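PDB 1QYD: bifunctional pinoresinol-lariciresinol reductase 1 from Thuja plicata, which reduces pinoresinol to lariciresinol and then lariciresinol to secoisolariciresinol in lignan biosynthesis, using NADPH as the hydride donor. Local coordinates for residues M119-P130 with C270-L281. Residues are numbered along the deposited sequence; the frame is centred on the assembly and turned at random.
Sequences MDPDIMEHALQP and CHLYQIFFRGDL
The imidazole of His126 meets Asp280 with its edge. Asp280 OD1 and CG lie near the ring plane, though the carboxylate and ring planes are 65° apart. His126 NE2 gives a weak, bent hydrogen bond to Asp280 OD1, 3.0 Å long with an N-H...O angle of 124°. Glu125 OE1 also comes within 3.3 Å of Asp280 OD1. Both are acceptors, and the like charges would probably raise the proton affinity of one of the acids; a protonated His126 could ease the crowding. The ring of His271 has the sulfur of Met119 at its edge, SD lying 5.4 Å from the ring centroid. The guanidinium of Arg278 carries Phe277 CB over one face. Its NH2 bonds to Tyr273 O from above the carbonyl plane and lies beside Leu128 CD1.

Met119 bends at its third torsion (chi3 111°), which turns CE in among Gln274, Ile275, Asp280 and Leu281. CE is 3.6 Å from Ile275 CG1. At the far end, Leu128 packs CD1 against Cys270 CB at 3.6 Å and touches Tyr273 CB. Leu255 of helix 252-258 also packs on Leu128. Between these two apolar patches, the amide end of Gln274 lies against Ala127 CB and beside the backbone of Leu128. A glycine in place of Gln274 would probably open a gap beside Ala127 and leave the methyl of Met119 less tightly enclosed.

The contact thus joins the loop between strand 111-113 and helix 133-147 of the Rossmann-type NADP-binding fold to the short helix 272-275. His271, the N-cap of that helix, is inferred to bind substrate. Met119 lies about 7 Å, side chain to side chain, from Lys138, the probable proton acceptor, consistent with a place beside the active-site cleft of this NmrA-type reductase.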
ATOM      1  N   MET A 119      -6.206   4.608 -17.398  1.00 29.46           N
ATOM      2  CA  MET A 119      -7.647   4.400 -17.371  1.00 32.61           C
ATOM      3  C   MET A 119      -8.685   5.436 -16.933  1.00 38.92           C
ATOM      4  O   MET A 119      -9.852   5.334 -17.347  1.00 44.59           O
ATOM      5  CB  MET A 119      -7.968   3.180 -16.542  1.00 31.52           C
ATOM      6  CG  MET A 119      -7.476   1.871 -17.106  1.00 37.74           C
ATOM      7  SD  MET A 119      -8.326   0.477 -16.320  1.00 41.71           S
ATOM      8  CE  MET A 119      -9.255  -0.012 -17.738  1.00 37.90           C
ATOM      9  N   ASP A 120      -8.293   6.392 -16.080  1.00 35.84           N
ATOM     10  CA  ASP A 120      -9.098   7.450 -15.457  1.00 31.09           C
ATOM     11  C   ASP A 120      -9.864   6.994 -14.209  1.00 30.03           C
ATOM     12  O   ASP A 120     -11.012   6.541 -14.272  1.00 32.64           O
ATOM     13  CB  ASP A 120     -10.110   8.083 -16.442  1.00 26.30           C
ATOM     14  CG  ASP A 120     -10.841   9.332 -15.943  1.00 27.83           C
ATOM     15  OD1 ASP A 120     -11.355  10.088 -16.757  1.00 29.99           O
ATOM     16  OD2 ASP A 120     -10.926   9.585 -14.753  1.00 26.33           O
ATOM     17  N   PRO A 121      -9.272   7.258 -13.025  1.00 27.35           N
ATOM     18  CA  PRO A 121      -9.741   6.800 -11.735  1.00 22.46           C
ATOM     19  C   PRO A 121     -11.155   7.103 -11.301  1.00 22.23           C
ATOM     20  O   PRO A 121     -11.808   6.227 -10.729  1.00 23.34           O
ATOM     21  CB  PRO A 121      -8.719   7.352 -10.785  1.00 20.38           C
ATOM     22  CG  PRO A 121      -8.181   8.548 -11.493  1.00 22.91           C
ATOM     23  CD  PRO A 121      -7.995   7.952 -12.853  1.00 22.10           C
ATOM     24  N   ASP A 122     -11.675   8.302 -11.526  1.00 21.71           N
ATOM     25  CA  ASP A 122     -13.027   8.506 -11.060  1.00 28.20           C
ATOM     26  C   ASP A 122     -14.088   8.318 -12.132  1.00 32.79           C
ATOM     27  O   ASP A 122     -15.206   8.834 -12.026  1.00 32.47           O
ATOM     28  CB  ASP A 122     -13.117   9.883 -10.404  1.00 18.62           C
ATOM     29  CG  ASP A 122     -12.716  11.070 -11.229  1.00 19.76           C
ATOM     30  OD1 ASP A 122     -12.230  12.016 -10.627  1.00 19.23           O
ATOM     31  OD2 ASP A 122     -12.892  11.071 -12.444  1.00 22.70           O
ATOM     32  N   ILE A 123     -13.680   7.584 -13.194  1.00 39.20           N
ATOM     33  CA  ILE A 123     -14.620   7.091 -14.196  1.00 42.00           C
ATOM     34  C   ILE A 123     -14.832   5.685 -13.664  1.00 45.78           C
ATOM     35  O   ILE A 123     -14.121   4.696 -13.886  1.00 43.58           O
ATOM     36  CB  ILE A 123     -14.024   7.091 -15.639  1.00 41.31           C
ATOM     37  CG1 ILE A 123     -14.407   8.421 -16.301  1.00 41.32           C
ATOM     38  CG2 ILE A 123     -14.549   5.934 -16.505  1.00 37.04           C
ATOM     39  CD1 ILE A 123     -15.907   8.680 -16.610  1.00 39.95           C
ATOM     40  N   MET A 124     -15.842   5.831 -12.792  1.00 48.54           N
ATOM     41  CA  MET A 124     -16.441   4.837 -11.931  1.00 47.77           C
ATOM     42  C   MET A 124     -15.464   4.045 -11.067  1.00 44.82           C
ATOM     43  O   MET A 124     -15.480   4.102  -9.836  1.00 36.43           O
ATOM     44  CB  MET A 124     -17.277   3.840 -12.769  1.00 53.64           C
ATOM     45  CG  MET A 124     -18.522   4.285 -13.499  1.00 61.66           C
ATOM     46  SD  MET A 124     -19.652   5.154 -12.377  1.00 81.46           S
ATOM     47  CE  MET A 124     -19.568   6.802 -13.033  1.00 72.59           C
ATOM     48  N   GLU A 125     -14.599   3.340 -11.811  1.00 43.59           N
ATOM     49  CA  GLU A 125     -13.743   2.254 -11.383  1.00 45.23           C
ATOM     50  C   GLU A 125     -14.220   1.536 -10.099  1.00 47.41           C
ATOM     51  O   GLU A 125     -13.842   1.709  -8.934  1.00 53.01           O
ATOM     52  CB  GLU A 125     -12.311   2.799 -11.301  1.00 39.70           C
ATOM     53  CG  GLU A 125     -11.738   3.375 -12.621  1.00 36.44           C
ATOM     54  CD  GLU A 125     -11.630   2.592 -13.946  1.00 35.89           C
ATOM     55  OE1 GLU A 125     -11.865   1.385 -14.040  1.00 34.36           O
ATOM     56  OE2 GLU A 125     -11.277   3.232 -14.935  1.00 32.44           O
ATOM     57  N   HIS A 126     -15.295   0.875 -10.572  1.00 44.52           N
ATOM     58  CA  HIS A 126     -16.249  -0.136 -10.084  1.00 41.09           C
ATOM     59  C   HIS A 126     -15.582  -1.512 -10.077  1.00 40.55           C
ATOM     60  O   HIS A 126     -16.215  -2.550  -9.903  1.00 40.23           O
ATOM     61  CB  HIS A 126     -17.431  -0.163 -11.056  1.00 43.66           C
ATOM     62  CG  HIS A 126     -16.886  -0.095 -12.498  1.00 44.31           C
ATOM     63  ND1 HIS A 126     -16.651   1.023 -13.172  1.00 44.99           N
ATOM     64  CD2 HIS A 126     -16.425  -1.133 -13.280  1.00 42.01           C
ATOM     65  CE1 HIS A 126     -16.063   0.709 -14.294  1.00 40.84           C
ATOM     66  NE2 HIS A 126     -15.925  -0.591 -14.364  1.00 39.59           N
ATOM     67  N   ALA A 127     -14.292  -1.427 -10.412  1.00 40.92           N
ATOM     68  CA  ALA A 127     -13.305  -2.442 -10.658  1.00 39.90           C
ATOM     69  C   ALA A 127     -13.114  -3.548  -9.662  1.00 42.68           C
ATOM     70  O   ALA A 127     -13.273  -3.383  -8.451  1.00 42.50           O
ATOM     71  CB  ALA A 127     -11.983  -1.754 -10.842  1.00 39.34           C
ATOM     72  N   LEU A 128     -12.745  -4.683 -10.269  1.00 43.35           N
ATOM     73  CA  LEU A 128     -12.433  -5.906  -9.550  1.00 44.54           C
ATOM     74  C   LEU A 128     -11.152  -5.597  -8.779  1.00 46.88           C
ATOM     75  O   LEU A 128     -10.279  -4.878  -9.270  1.00 51.25           O
ATOM     76  CB  LEU A 128     -12.154  -7.076 -10.512  1.00 44.23           C
ATOM     77  CG  LEU A 128     -13.116  -7.516 -11.633  1.00 44.47           C
ATOM     78  CD1 LEU A 128     -12.297  -8.139 -12.770  1.00 35.03           C
ATOM     79  CD2 LEU A 128     -14.177  -8.461 -11.084  1.00 37.63           C
ATOM     80  N   GLN A 129     -11.029  -6.115  -7.558  1.00 45.35           N
ATOM     81  CA  GLN A 129      -9.860  -5.930  -6.701  1.00 44.38           C
ATOM     82  C   GLN A 129      -8.755  -6.915  -7.153  1.00 43.76           C
ATOM     83  O   GLN A 129      -9.108  -7.822  -7.929  1.00 41.19           O
ATOM     84  CB  GLN A 129     -10.299  -6.180  -5.233  1.00 46.56           C
ATOM     85  CG  GLN A 129     -11.639  -5.576  -4.726  1.00 49.94           C
ATOM     86  CD  GLN A 129     -12.933  -6.120  -5.374  1.00 56.89           C
ATOM     87  OE1 GLN A 129     -13.202  -7.332  -5.417  1.00 58.74           O
ATOM     88  NE2 GLN A 129     -13.765  -5.228  -5.930  1.00 52.29           N
ATOM     89  N   PRO A 130      -7.429  -6.865  -6.791  1.00 43.91           N
ATOM     90  CA  PRO A 130      -6.721  -5.896  -5.942  1.00 40.03           C
ATOM     91  C   PRO A 130      -6.409  -4.572  -6.593  1.00 39.65           C
ATOM     92  O   PRO A 130      -6.496  -3.546  -5.915  1.00 43.08           O
ATOM     93  CB  PRO A 130      -5.438  -6.558  -5.521  1.00 38.40           C
ATOM     94  CG  PRO A 130      -5.608  -8.000  -5.876  1.00 35.43           C
ATOM     95  CD  PRO A 130      -6.456  -7.903  -7.128  1.00 43.45           C
ATOM     96  N   CYS A 270      -7.430  -7.982 -14.254  1.00 31.92           N
ATOM     97  CA  CYS A 270      -8.434  -7.117 -13.613  1.00 34.18           C
ATOM     98  C   CYS A 270      -7.941  -5.699 -13.570  1.00 35.18           C
ATOM     99  O   CYS A 270      -7.768  -5.012 -12.563  1.00 42.45           O
ATOM    100  CB  CYS A 270      -8.832  -7.509 -12.155  1.00 31.23           C
ATOM    101  SG  CYS A 270      -7.706  -7.267 -10.763  1.00 24.49           S
ATOM    102  N   HIS A 271      -7.785  -5.325 -14.829  1.00 33.33           N
ATOM    103  CA  HIS A 271      -7.246  -4.074 -15.317  1.00 32.55           C
ATOM    104  C   HIS A 271      -7.277  -4.493 -16.764  1.00 30.09           C
ATOM    105  O   HIS A 271      -8.037  -3.972 -17.560  1.00 30.00           O
ATOM    106  CB  HIS A 271      -5.847  -3.893 -14.713  1.00 36.05           C
ATOM    107  CG  HIS A 271      -4.759  -3.215 -15.514  1.00 38.86           C
ATOM    108  ND1 HIS A 271      -3.533  -3.699 -15.646  1.00 42.13           N
ATOM    109  CD2 HIS A 271      -4.846  -2.022 -16.182  1.00 44.24           C
ATOM    110  CE1 HIS A 271      -2.875  -2.830 -16.372  1.00 47.55           C
ATOM    111  NE2 HIS A 271      -3.663  -1.822 -16.693  1.00 46.39           N
ATOM    112  N   LEU A 272      -6.531  -5.538 -17.090  1.00 28.40           N
ATOM    113  CA  LEU A 272      -6.592  -6.172 -18.389  1.00 23.61           C
ATOM    114  C   LEU A 272      -7.981  -6.759 -18.580  1.00 22.86           C
ATOM    115  O   LEU A 272      -8.430  -7.026 -19.691  1.00 25.82           O
ATOM    116  CB  LEU A 272      -5.555  -7.234 -18.395  1.00 19.53           C
ATOM    117  CG  LEU A 272      -5.299  -8.065 -19.596  1.00 11.57           C
ATOM    118  CD1 LEU A 272      -4.738  -7.242 -20.721  1.00  9.26           C
ATOM    119  CD2 LEU A 272      -4.297  -9.119 -19.192  1.00 14.01           C
ATOM    120  N   TYR A 273      -8.647  -6.981 -17.449  1.00 22.14           N
ATOM    121  CA  TYR A 273      -9.999  -7.462 -17.432  1.00 24.31           C
ATOM    122  C   TYR A 273     -10.977  -6.287 -17.382  1.00 22.30           C
ATOM    123  O   TYR A 273     -12.147  -6.454 -17.707  1.00 24.73           O
ATOM    124  CB  TYR A 273     -10.112  -8.439 -16.240  1.00 31.35           C
ATOM    125  CG  TYR A 273      -9.432  -9.810 -16.512  1.00 44.99           C
ATOM    126  CD1 TYR A 273     -10.197 -10.991 -16.490  1.00 47.94           C
ATOM    127  CD2 TYR A 273      -8.069  -9.930 -16.844  1.00 49.52           C
ATOM    128  CE1 TYR A 273      -9.637 -12.241 -16.791  1.00 48.89           C
ATOM    129  CE2 TYR A 273      -7.498 -11.177 -17.152  1.00 49.74           C
ATOM    130  CZ  TYR A 273      -8.287 -12.328 -17.126  1.00 51.02           C
ATOM    131  OH  TYR A 273      -7.743 -13.563 -17.458  1.00 57.24           O
ATOM    132  N   GLN A 274     -10.561  -5.060 -17.047  1.00 18.44           N
ATOM    133  CA  GLN A 274     -11.425  -3.887 -17.124  1.00  9.92           C
ATOM    134  C   GLN A 274     -11.304  -3.326 -18.530  1.00 13.71           C
ATOM    135  O   GLN A 274     -12.281  -2.805 -19.046  1.00 16.56           O
ATOM    136  CB  GLN A 274     -10.992  -2.804 -16.165  1.00 11.59           C
ATOM    137  CG  GLN A 274     -10.572  -3.229 -14.761  1.00 14.39           C
ATOM    138  CD  GLN A 274     -11.625  -3.676 -13.756  1.00 17.52           C
ATOM    139  OE1 GLN A 274     -12.816  -3.349 -13.806  1.00 28.15           O
ATOM    140  NE2 GLN A 274     -11.165  -4.426 -12.761  1.00 19.61           N
ATOM    141  N   ILE A 275     -10.109  -3.365 -19.152  1.00 18.36           N
ATOM    142  CA  ILE A 275      -9.832  -3.019 -20.558  1.00 19.01           C
ATOM    143  C   ILE A 275     -10.615  -3.894 -21.600  1.00 21.64           C
ATOM    144  O   ILE A 275     -11.375  -3.394 -22.444  1.00 17.89           O
ATOM    145  CB  ILE A 275      -8.290  -3.163 -20.843  1.00 10.70           C
ATOM    146  CG1 ILE A 275      -7.479  -2.218 -20.028  1.00 15.30           C
ATOM    147  CG2 ILE A 275      -7.966  -2.784 -22.270  1.00 10.50           C
ATOM    148  CD1 ILE A 275      -5.968  -2.488 -20.215  1.00 14.71           C
ATOM    149  N   PHE A 276     -10.434  -5.230 -21.573  1.00 24.58           N
ATOM    150  CA  PHE A 276     -11.029  -6.131 -22.561  1.00 25.33           C
ATOM    151  C   PHE A 276     -12.114  -7.062 -21.985  1.00 28.69           C
ATOM    152  O   PHE A 276     -11.984  -8.285 -22.111  1.00 33.70           O
ATOM    153  CB  PHE A 276      -9.909  -7.007 -23.238  1.00 18.77           C
ATOM    154  CG  PHE A 276      -8.614  -6.338 -23.724  1.00  7.80           C
ATOM    155  CD1 PHE A 276      -8.594  -5.618 -24.908  1.00  3.19           C
ATOM    156  CD2 PHE A 276      -7.436  -6.453 -22.965  1.00 12.36           C
ATOM    157  CE1 PHE A 276      -7.407  -5.016 -25.335  1.00  2.00           C
ATOM    158  CE2 PHE A 276      -6.245  -5.850 -23.389  1.00  4.60           C
ATOM    159  CZ  PHE A 276      -6.231  -5.130 -24.581  1.00 12.44           C
ATOM    160  N   PHE A 277     -13.174  -6.529 -21.330  1.00 27.63           N
ATOM    161  CA  PHE A 277     -14.340  -7.258 -20.813  1.00 23.66           C
ATOM    162  C   PHE A 277     -15.486  -6.358 -20.370  1.00 26.72           C
ATOM    163  O   PHE A 277     -16.644  -6.640 -20.713  1.00 30.29           O
ATOM    164  CB  PHE A 277     -14.080  -8.105 -19.587  1.00 18.24           C
ATOM    165  CG  PHE A 277     -13.547  -9.492 -19.859  1.00 19.65           C
ATOM    166  CD1 PHE A 277     -12.287  -9.855 -19.353  1.00 16.41           C
ATOM    167  CD2 PHE A 277     -14.297 -10.392 -20.628  1.00 19.96           C
ATOM    168  CE1 PHE A 277     -11.771 -11.115 -19.622  1.00 11.45           C
ATOM    169  CE2 PHE A 277     -13.766 -11.657 -20.886  1.00 17.50           C
ATOM    170  CZ  PHE A 277     -12.509 -12.015 -20.387  1.00 19.70           C
ATOM    171  N   ARG A 278     -15.182  -5.364 -19.498  1.00 25.43           N
ATOM    172  CA  ARG A 278     -16.121  -4.343 -19.028  1.00 22.82           C
ATOM    173  C   ARG A 278     -15.876  -3.072 -19.839  1.00 23.02           C
ATOM    174  O   ARG A 278     -16.618  -2.087 -19.760  1.00 25.54           O
ATOM    175  CB  ARG A 278     -15.936  -4.033 -17.522  1.00 26.63           C
ATOM    176  CG  ARG A 278     -16.857  -4.749 -16.506  1.00 26.44           C
ATOM    177  CD  ARG A 278     -16.783  -6.300 -16.482  1.00 29.45           C
ATOM    178  NE  ARG A 278     -15.431  -6.806 -16.248  1.00 30.59           N
ATOM    179  CZ  ARG A 278     -15.091  -8.017 -15.764  1.00 31.42           C
ATOM    180  NH1 ARG A 278     -15.980  -8.960 -15.421  1.00 19.06           N
ATOM    181  NH2 ARG A 278     -13.783  -8.273 -15.613  1.00 35.57           N
ATOM    182  N   GLY A 279     -14.806  -3.085 -20.642  1.00 16.86           N
ATOM    183  CA  GLY A 279     -14.507  -2.051 -21.620  1.00 15.18           C
ATOM    184  C   GLY A 279     -14.315  -0.623 -21.162  1.00 15.36           C
ATOM    185  O   GLY A 279     -14.654   0.266 -21.933  1.00 13.70           O
ATOM    186  N   ASP A 280     -13.734  -0.366 -19.982  1.00 15.64           N
ATOM    187  CA  ASP A 280     -13.464   0.989 -19.493  1.00 14.61           C
ATOM    188  C   ASP A 280     -12.517   1.908 -20.281  1.00 12.17           C
ATOM    189  O   ASP A 280     -11.992   2.877 -19.719  1.00 20.59           O
ATOM    190  CB  ASP A 280     -12.953   0.903 -18.058  1.00 16.19           C
ATOM    191  CG  ASP A 280     -13.934   0.277 -17.093  1.00 23.17           C
ATOM    192  OD1 ASP A 280     -13.499  -0.457 -16.199  1.00 25.96           O
ATOM    193  OD2 ASP A 280     -15.125   0.549 -17.234  1.00 25.14           O
ATOM    194  N   LEU A 281     -12.268   1.703 -21.572  1.00  2.22           N
ATOM    195  CA  LEU A 281     -11.444   2.647 -22.296  1.00  5.00           C
ATOM    196  C   LEU A 281     -12.235   3.590 -23.197  1.00  6.30           C
ATOM    197  O   LEU A 281     -11.919   4.776 -23.352  1.00  6.81           O
ATOM    198  CB  LEU A 281     -10.399   1.850 -23.098  1.00  4.72           C
ATOM    199  CG  LEU A 281      -9.061   1.681 -22.343  1.00  6.44           C
ATOM    200  CD1 LEU A 281      -9.180   0.623 -21.304  1.00  6.74           C
ATOM    201  CD2 LEU A 281      -7.981   1.206 -23.245  1.00  3.45           C
TER